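Local coordinates for protein ethylbenzene dehydrogenase alpha-subunit (Aromatoleum aromaticum, PDB 2IVF) that binds MGD, MD1, a molybdenum atom and an iron/sulfur cluster as the alpha-subunit of an enzyme of the molybdopterin oxidoreductase family, at residues A[268-272]-A[288-293]; A[452-456]-A[939-944]; A[668-672]-A[768-772]. All coordinates share one frame; numbering follows the deposited sequence.

Interaction 1 of 3, residues A[268-272]-A[288-293]; sequences LSEAR and TTPAAD
Arg-272 meets Asp-293 side-on, with NE and NH2 both directed at one carboxylate oxygen. Arg-272 NE lies 3.0 Å from Asp-293 OD1, and Arg-272 NH2 is 2.9 Å from that same OD1. The oxygen sits in the guanidinium plane, yet both N-H groups reach it from above the same face of the carboxylate, with the two planes 68° apart. An extended chain from CG to NE, leaving the helix with CG opposite the backbone N (chi1 -174°), carries the guanidinium across to this oxygen. On the way, Arg-272 CD passes 3.4 Å from Ala-291 O, a buried carbonyl with no hydrogen-bond partner in the model. The backbone of Ala-292 lies over one guanidinium face, and a water accepts from Arg-272 NH1 at 3.0 Å while also contacting Pro-290 O.

Helix 265-274 belongs to the beta-alpha-beta crossover from strand 249-253 to strand 277-281, and residues 288-293 lead through a 3-10 turn into strand 294-296, outermost of the parallel sheet within this chain. One helical turn before the arginine, Leu-268 puts its CD2 3.9 Å from Ala-291 CB and equally near the methyl CG2 of Thr-288.

Further out, Asp-293 OD2 takes the backbone N-H of Val-278 and a salt bridge from Arg-317 of the beta-subunit, while Arg-272 NH2 also bonds Gly-277 O of that subunit. Thr-288 OG1 is held by Asn-256 and Ser-258, and the side chain of Thr-288 is about 6 Å from the bound MGD at the nearest atoms.

Interaction 2 of 3, residues A[452-456]-A[939-944]; sequences YHGDL and MPKPLH
Lys-941 runs its extended side chain past Tyr-452, crossing it at about a right angle, and ends with its ammonium between His-453 and Asp-455. With CG opposite the backbone N (chi1 -177°) and every later torsion near extended, Lys-941 CD comes 3.2 Å from Tyr-452 O. Lys-941 NZ donates to His-453 ND1 at 2.9 Å, lying in the imidazole plane, and to Asp-455 OD1, which accepts through its syn lone pair, at 2.8 Å in a salt bridge. Glu-826 supplies a second carboxylate, so the buried ammonium is gripped from several directions.

The other oxygen of the aspartate serves a different partner, in a His-carboxylate hydrogen bond. His-944 NE2 donates to Asp-455 OD2 at 2.7 Å, nearly straight at 161°; the bond lies close to the imidazole plane but meets the carboxylate from above, the two planes being 81° apart. Lys-941 CB lies over the centre of the His-944 ring. Tyr-452 turns its edge to Met-939, CE2 to CB 3.9 Å, while its OH lies 3.3 Å from Pro-942 CD and shares a water with Pro-940 O.

His-453 is the N-cap residue of helix 454-467, so the contact fastens the start of that helix to a loop from the C-terminal part of the chain. Around it, Trp-560 of helix 557-560 packs on Met-939 and Pro-940, helix 574-583 touches Pro-940 and Pro-942, and helix 819-824 covers Leu-943 and His-944.

Interaction 3 of 3, residues A[668-672]-A[768-772]; sequences NPFFT and TRFLS
The carbonyl oxygen of Pro-669 is gripped by Phe-770 N at 3.1 Å and by a bound water at 2.6 Å, and the same water donates to Phe-770 O. Arg-769 adds a longer CA-H...O contact, its CA 3.4 Å from Pro-669 O. Pro-669 is the centre of an inverse gamma turn, closed by the bond from Phe-670 N to Asn-668 O, and its own carbonyl faces the other segment.

Beyond the turn the chain becomes the middle strand, 670-676, of a three-stranded antiparallel sheet, with 767-769 at its edge. Phe-671 and Thr-768 are a hydrogen-bonded pair: Phe-671 N lies 2.8 Å from Thr-768 O, and Thr-768 N returns the bond to Phe-671 O at 3.0 Å. Phe-670 and Arg-769 form the neighbouring non-hydrogen-bonded pair, on the opposite face. Segment 668-672 also backs the iron/sulfur cluster pocket: Asn-668 ND2 bonds Gly-90 O and Thr-672 OG1 bonds Ser-91 O, both residues of its wall.

Phe-770 fits its ring against the turn, with CZ 3.4 Å from Pro-669 CB and Pro-669 O over one ring face. It gets there with CG between its own N and carbonyl carbon (chi1 60°), which folds the ring back over the proline. Phe-671 points the edge of its ring at Phe-770, CE1 to CB 3.8 Å, the two side chains crossing at about a right angle. On the other face, the guanidinium of Arg-769 donates to Pro-113 O and makes a salt bridge to a MES molecule, probably from the crystallisation liquor.

All the direct hydrogen bonds between the segments join main chain to main chain, so the pairing rests on backbone register and the turn, while the side chains add apolar packing around it.

How the interactions relate
All three contacts are mainly buried, but they lie apart: interaction 2 is about 15 Å from the chain's centre, interaction 3 about 20 Å and interaction 1 about 25 Å, centre to centre. Only interaction 1 meets another subunit, and its charged pair is shared with the beta-subunit beside the last strand of the parallel sheet within this chain. Interaction 2 is also ionic, but its lysine, carboxylate and histidines all belong to one chain and join a helix start to a loop far along the sequence. Interaction 3 differs in kind, being backbone pairing in a small antiparallel sheet, with polar side chains turned to other partners. No helix or strand is common to any two.

Interaction 1 of 3, residues A[268-272]-A[288-293]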
# COMPACT_ATOMS: atom_id res chain seq x y z
N LEU A 268 -1.92 16.77 2.02
CA LEU A 268 -0.52 17.22 2.03
C LEU A 268 -0.11 17.92 0.74
O LEU A 268 0.39 19.03 0.78
CB LEU A 268 0.42 16.07 2.34
CG LEU A 268 1.90 16.43 2.46
CD1 LEU A 268 2.20 17.33 3.71
CD2 LEU A 268 2.72 15.10 2.53
N SER A 269 -0.33 17.31 -0.44
CA SER A 269 -0.02 18.01 -1.68
C SER A 269 -0.84 19.26 -1.95
O SER A 269 -0.39 20.20 -2.59
CB SER A 269 -0.08 17.10 -2.92
OG SER A 269 -1.40 16.66 -3.09
N GLU A 270 -2.10 19.25 -1.53
CA GLU A 270 -2.96 20.39 -1.69
C GLU A 270 -2.61 21.51 -0.71
O GLU A 270 -2.61 22.67 -1.08
CB GLU A 270 -4.41 19.92 -1.57
CG GLU A 270 -4.72 18.98 -2.75
CD GLU A 270 -5.86 18.02 -2.56
OE1 GLU A 270 -6.44 18.01 -1.45
OE2 GLU A 270 -6.19 17.32 -3.57
N ALA A 271 -2.21 21.17 0.52
CA ALA A 271 -1.71 22.18 1.45
C ALA A 271 -0.48 22.85 0.86
O ALA A 271 -0.25 24.05 1.04
CB ALA A 271 -1.30 21.52 2.83
N ARG A 272 0.35 22.05 0.21
CA ARG A 272 1.49 22.56 -0.44
C ARG A 272 1.13 23.66 -1.48
O ARG A 272 1.70 24.73 -1.49
CB ARG A 272 2.30 21.46 -1.07
CG ARG A 272 3.62 21.92 -1.66
CD ARG A 272 4.36 20.84 -2.36
NE ARG A 272 5.75 21.20 -2.67
CZ ARG A 272 6.54 20.53 -3.52
NH1 ARG A 272 6.12 19.44 -4.13
NH2 ARG A 272 7.77 20.95 -3.73
N THR A 288 7.50 9.75 0.30
CA THR A 288 6.59 10.90 0.50
C THR A 288 7.21 12.19 -0.04
O THR A 288 6.55 13.23 -0.16
CB THR A 288 6.19 10.94 1.97
OG1 THR A 288 5.56 9.69 2.32
CG2 THR A 288 5.21 12.06 2.30
N THR A 289 8.50 12.14 -0.39
CA THR A 289 9.20 13.36 -0.82
C THR A 289 8.73 14.03 -2.09
O THR A 289 9.08 15.15 -2.33
CB THR A 289 10.73 13.13 -0.88
OG1 THR A 289 11.03 12.07 -1.81
CG2 THR A 289 11.25 12.84 0.55
N PRO A 290 7.97 13.34 -2.94
CA PRO A 290 7.38 14.06 -4.08
C PRO A 290 6.45 15.19 -3.71
O PRO A 290 6.23 16.10 -4.52
CB PRO A 290 6.59 12.98 -4.80
CG PRO A 290 7.38 11.71 -4.46
CD PRO A 290 7.72 11.89 -3.03
N ALA A 291 5.87 15.11 -2.51
CA ALA A 291 5.11 16.21 -1.95
C ALA A 291 5.90 17.23 -1.12
O ALA A 291 5.31 18.16 -0.58
CB ALA A 291 3.93 15.67 -1.14
N ALA A 292 7.21 17.07 -1.02
CA ALA A 292 8.00 17.88 -0.09
C ALA A 292 8.79 18.99 -0.77
O ALA A 292 9.37 18.81 -1.85
CB ALA A 292 8.93 16.99 0.71
N ASP A 293 8.82 20.14 -0.11
CA ASP A 293 9.74 21.22 -0.44
C ASP A 293 11.17 20.95 0.04
O ASP A 293 12.14 21.41 -0.56
CB ASP A 293 9.23 22.54 0.13
CG ASP A 293 7.90 22.93 -0.46
OD1 ASP A 293 7.82 23.09 -1.71
OD2 ASP A 293 6.95 23.05 0.32
O HOH W 1 6.79 18.08 -6.74

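Interaction 2 of 3, residues A[452-456]-A[939-944]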
# COMPACT_ATOMS: atom_id res chain seq x y z
N TYR A 452 14.54 3.19 19.57
CA TYR A 452 14.84 2.99 21.00
C TYR A 452 14.58 4.26 21.80
O TYR A 452 13.97 4.23 22.89
CB TYR A 452 16.29 2.59 21.14
CG TYR A 452 16.71 2.04 22.47
CD1 TYR A 452 17.03 2.90 23.52
CD2 TYR A 452 16.89 0.68 22.67
CE1 TYR A 452 17.48 2.39 24.75
CE2 TYR A 452 17.34 0.17 23.89
CZ TYR A 452 17.62 1.02 24.92
OH TYR A 452 18.13 0.50 26.14
N HIS A 453 15.07 5.37 21.26
CA HIS A 453 14.97 6.67 21.89
C HIS A 453 13.91 7.55 21.20
O HIS A 453 14.04 8.77 21.17
CB HIS A 453 16.33 7.38 21.83
CG HIS A 453 17.38 6.73 22.65
ND1 HIS A 453 17.23 6.51 23.99
CD2 HIS A 453 18.59 6.21 22.32
CE1 HIS A 453 18.29 5.88 24.46
NE2 HIS A 453 19.14 5.70 23.47
N GLY A 454 12.85 6.96 20.65
CA GLY A 454 11.80 7.77 20.01
C GLY A 454 11.22 8.75 21.02
O GLY A 454 10.76 9.81 20.64
N ASP A 455 11.19 8.39 22.30
CA ASP A 455 10.65 9.30 23.31
C ASP A 455 11.47 10.57 23.32
O ASP A 455 10.90 11.65 23.30
CB ASP A 455 10.57 8.66 24.73
CG ASP A 455 11.87 8.12 25.23
OD1 ASP A 455 12.82 7.88 24.44
OD2 ASP A 455 11.91 7.86 26.45
N LEU A 456 12.80 10.45 23.30
CA LEU A 456 13.68 11.62 23.24
C LEU A 456 13.51 12.43 22.01
O LEU A 456 13.52 13.65 22.06
CB LEU A 456 15.15 11.24 23.34
CG LEU A 456 15.57 10.81 24.74
CD1 LEU A 456 17.04 10.30 24.68
CD2 LEU A 456 15.43 11.93 25.82
N MET A 939 14.77 -4.61 21.75
CA MET A 939 15.25 -4.17 23.05
C MET A 939 14.29 -3.13 23.61
O MET A 939 14.13 -2.08 23.00
CB MET A 939 16.64 -3.53 22.91
CG MET A 939 17.74 -4.45 22.43
SD MET A 939 18.10 -5.80 23.59
CE MET A 939 18.94 -4.95 24.93
N PRO A 940 13.59 -3.42 24.73
CA PRO A 940 12.72 -2.41 25.28
C PRO A 940 13.50 -1.38 26.05
O PRO A 940 14.46 -1.72 26.72
CB PRO A 940 11.80 -3.20 26.22
CG PRO A 940 12.09 -4.61 25.99
CD PRO A 940 13.49 -4.67 25.48
N LYS A 941 13.04 -0.13 26.00
CA LYS A 941 13.73 0.96 26.70
C LYS A 941 13.51 0.82 28.19
O LYS A 941 12.38 0.94 28.66
CB LYS A 941 13.29 2.35 26.17
CG LYS A 941 14.08 3.48 26.87
CD LYS A 941 14.19 4.71 26.02
CE LYS A 941 14.78 5.88 26.79
NZ LYS A 941 15.08 7.04 25.88
N PRO A 942 14.57 0.50 28.95
CA PRO A 942 14.38 0.21 30.37
C PRO A 942 13.75 1.35 31.19
O PRO A 942 13.11 1.06 32.20
CB PRO A 942 15.80 -0.06 30.86
CG PRO A 942 16.51 -0.49 29.72
CD PRO A 942 15.97 0.34 28.57
N LEU A 943 13.95 2.61 30.77
CA LEU A 943 13.43 3.76 31.52
C LEU A 943 11.90 3.72 31.50
O LEU A 943 11.25 4.28 32.37
CB LEU A 943 13.91 5.08 30.93
CG LEU A 943 15.41 5.37 31.07
CD1 LEU A 943 15.67 6.79 30.53
CD2 LEU A 943 15.81 5.22 32.50
N HIS A 944 11.33 3.00 30.54
CA HIS A 944 9.89 2.84 30.50
C HIS A 944 9.29 1.82 31.45
O HIS A 944 8.10 1.60 31.42
CB HIS A 944 9.42 2.65 29.08
CG HIS A 944 9.80 3.78 28.18
ND1 HIS A 944 9.42 3.82 26.85
CD2 HIS A 944 10.44 4.94 28.44
CE1 HIS A 944 9.92 4.92 26.30
NE2 HIS A 944 10.50 5.64 27.25
O HOH W 2 17.50 -2.06 26.54

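Interaction 3 of 3, residues A[668-672]-A[768-772]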
# COMPACT_ATOMS: atom_id res chain seq x y z
N ASN A 668 -9.34 10.42 9.26
CA ASN A 668 -10.45 10.29 8.34
C ASN A 668 -11.63 9.98 9.25
O ASN A 668 -11.92 8.82 9.51
CB ASN A 668 -10.27 9.14 7.36
CG ASN A 668 -9.29 9.40 6.26
OD1 ASN A 668 -8.48 10.35 6.27
ND2 ASN A 668 -9.37 8.55 5.23
N PRO A 669 -12.25 11.02 9.81
CA PRO A 669 -13.11 10.91 10.99
C PRO A 669 -14.58 10.53 10.71
O PRO A 669 -15.53 11.24 11.12
CB PRO A 669 -12.98 12.28 11.62
CG PRO A 669 -12.83 13.21 10.43
CD PRO A 669 -12.14 12.44 9.35
N PHE A 670 -14.76 9.36 10.12
CA PHE A 670 -16.08 8.87 9.72
C PHE A 670 -16.06 7.38 9.81
O PHE A 670 -15.04 6.73 9.44
CB PHE A 670 -16.48 9.30 8.28
CG PHE A 670 -15.32 9.53 7.35
CD1 PHE A 670 -14.78 8.49 6.60
CD2 PHE A 670 -14.80 10.80 7.19
CE1 PHE A 670 -13.69 8.72 5.76
CE2 PHE A 670 -13.71 11.05 6.37
CZ PHE A 670 -13.17 10.01 5.61
N PHE A 671 -17.17 6.82 10.31
CA PHE A 671 -17.35 5.37 10.34
C PHE A 671 -18.02 4.93 9.07
O PHE A 671 -18.92 5.61 8.55
CB PHE A 671 -18.30 4.99 11.47
CG PHE A 671 -17.68 4.98 12.80
CD1 PHE A 671 -17.47 6.16 13.50
CD2 PHE A 671 -17.29 3.79 13.37
CE1 PHE A 671 -16.89 6.14 14.76
CE2 PHE A 671 -16.72 3.76 14.64
CZ PHE A 671 -16.52 4.95 15.32
N THR A 672 -17.66 3.76 8.59
CA THR A 672 -18.19 3.27 7.29
C THR A 672 -18.71 1.87 7.48
O THR A 672 -18.14 1.04 8.22
CB THR A 672 -17.10 3.36 6.19
OG1 THR A 672 -16.78 4.74 5.96
CG2 THR A 672 -17.53 2.73 4.86
N THR A 768 -20.88 7.79 8.05
CA THR A 768 -21.19 8.99 8.80
C THR A 768 -19.99 9.50 9.57
O THR A 768 -19.26 8.71 10.17
CB THR A 768 -22.40 8.80 9.79
OG1 THR A 768 -22.90 10.09 10.08
CG2 THR A 768 -22.05 8.08 11.12
N ARG A 769 -19.80 10.82 9.54
CA ARG A 769 -18.84 11.48 10.43
C ARG A 769 -19.16 11.22 11.88
O ARG A 769 -20.30 11.27 12.30
CB ARG A 769 -18.84 13.00 10.18
CG ARG A 769 -17.92 13.39 9.06
CD ARG A 769 -18.24 14.72 8.62
NE ARG A 769 -17.12 15.42 8.03
CZ ARG A 769 -16.86 15.53 6.74
NH1 ARG A 769 -17.52 14.82 5.85
NH2 ARG A 769 -15.87 16.32 6.36
N PHE A 770 -18.15 10.94 12.67
CA PHE A 770 -18.39 10.80 14.09
C PHE A 770 -18.54 12.15 14.77
O PHE A 770 -17.99 13.18 14.30
CB PHE A 770 -17.37 9.88 14.77
CG PHE A 770 -15.92 10.29 14.67
CD1 PHE A 770 -15.41 11.33 15.47
CD2 PHE A 770 -15.02 9.49 13.98
CE1 PHE A 770 -14.02 11.63 15.45
CE2 PHE A 770 -13.67 9.77 13.99
CZ PHE A 770 -13.17 10.83 14.73
N LEU A 771 -19.33 12.19 15.81
CA LEU A 771 -19.68 13.46 16.42
C LEU A 771 -18.94 13.71 17.74
O LEU A 771 -19.10 14.76 18.37
CB LEU A 771 -21.17 13.52 16.65
CG LEU A 771 -22.01 13.35 15.38
CD1 LEU A 771 -23.47 13.41 15.75
CD2 LEU A 771 -21.65 14.46 14.38
N SER A 772 -18.18 12.73 18.17
CA SER A 772 -17.39 12.88 19.40
C SER A 772 -16.38 11.75 19.48
O SER A 772 -16.43 10.81 18.69
CB SER A 772 -18.27 12.86 20.63
OG SER A 772 -18.56 11.55 21.01
O HOH W 3 -16.02 13.53 12.36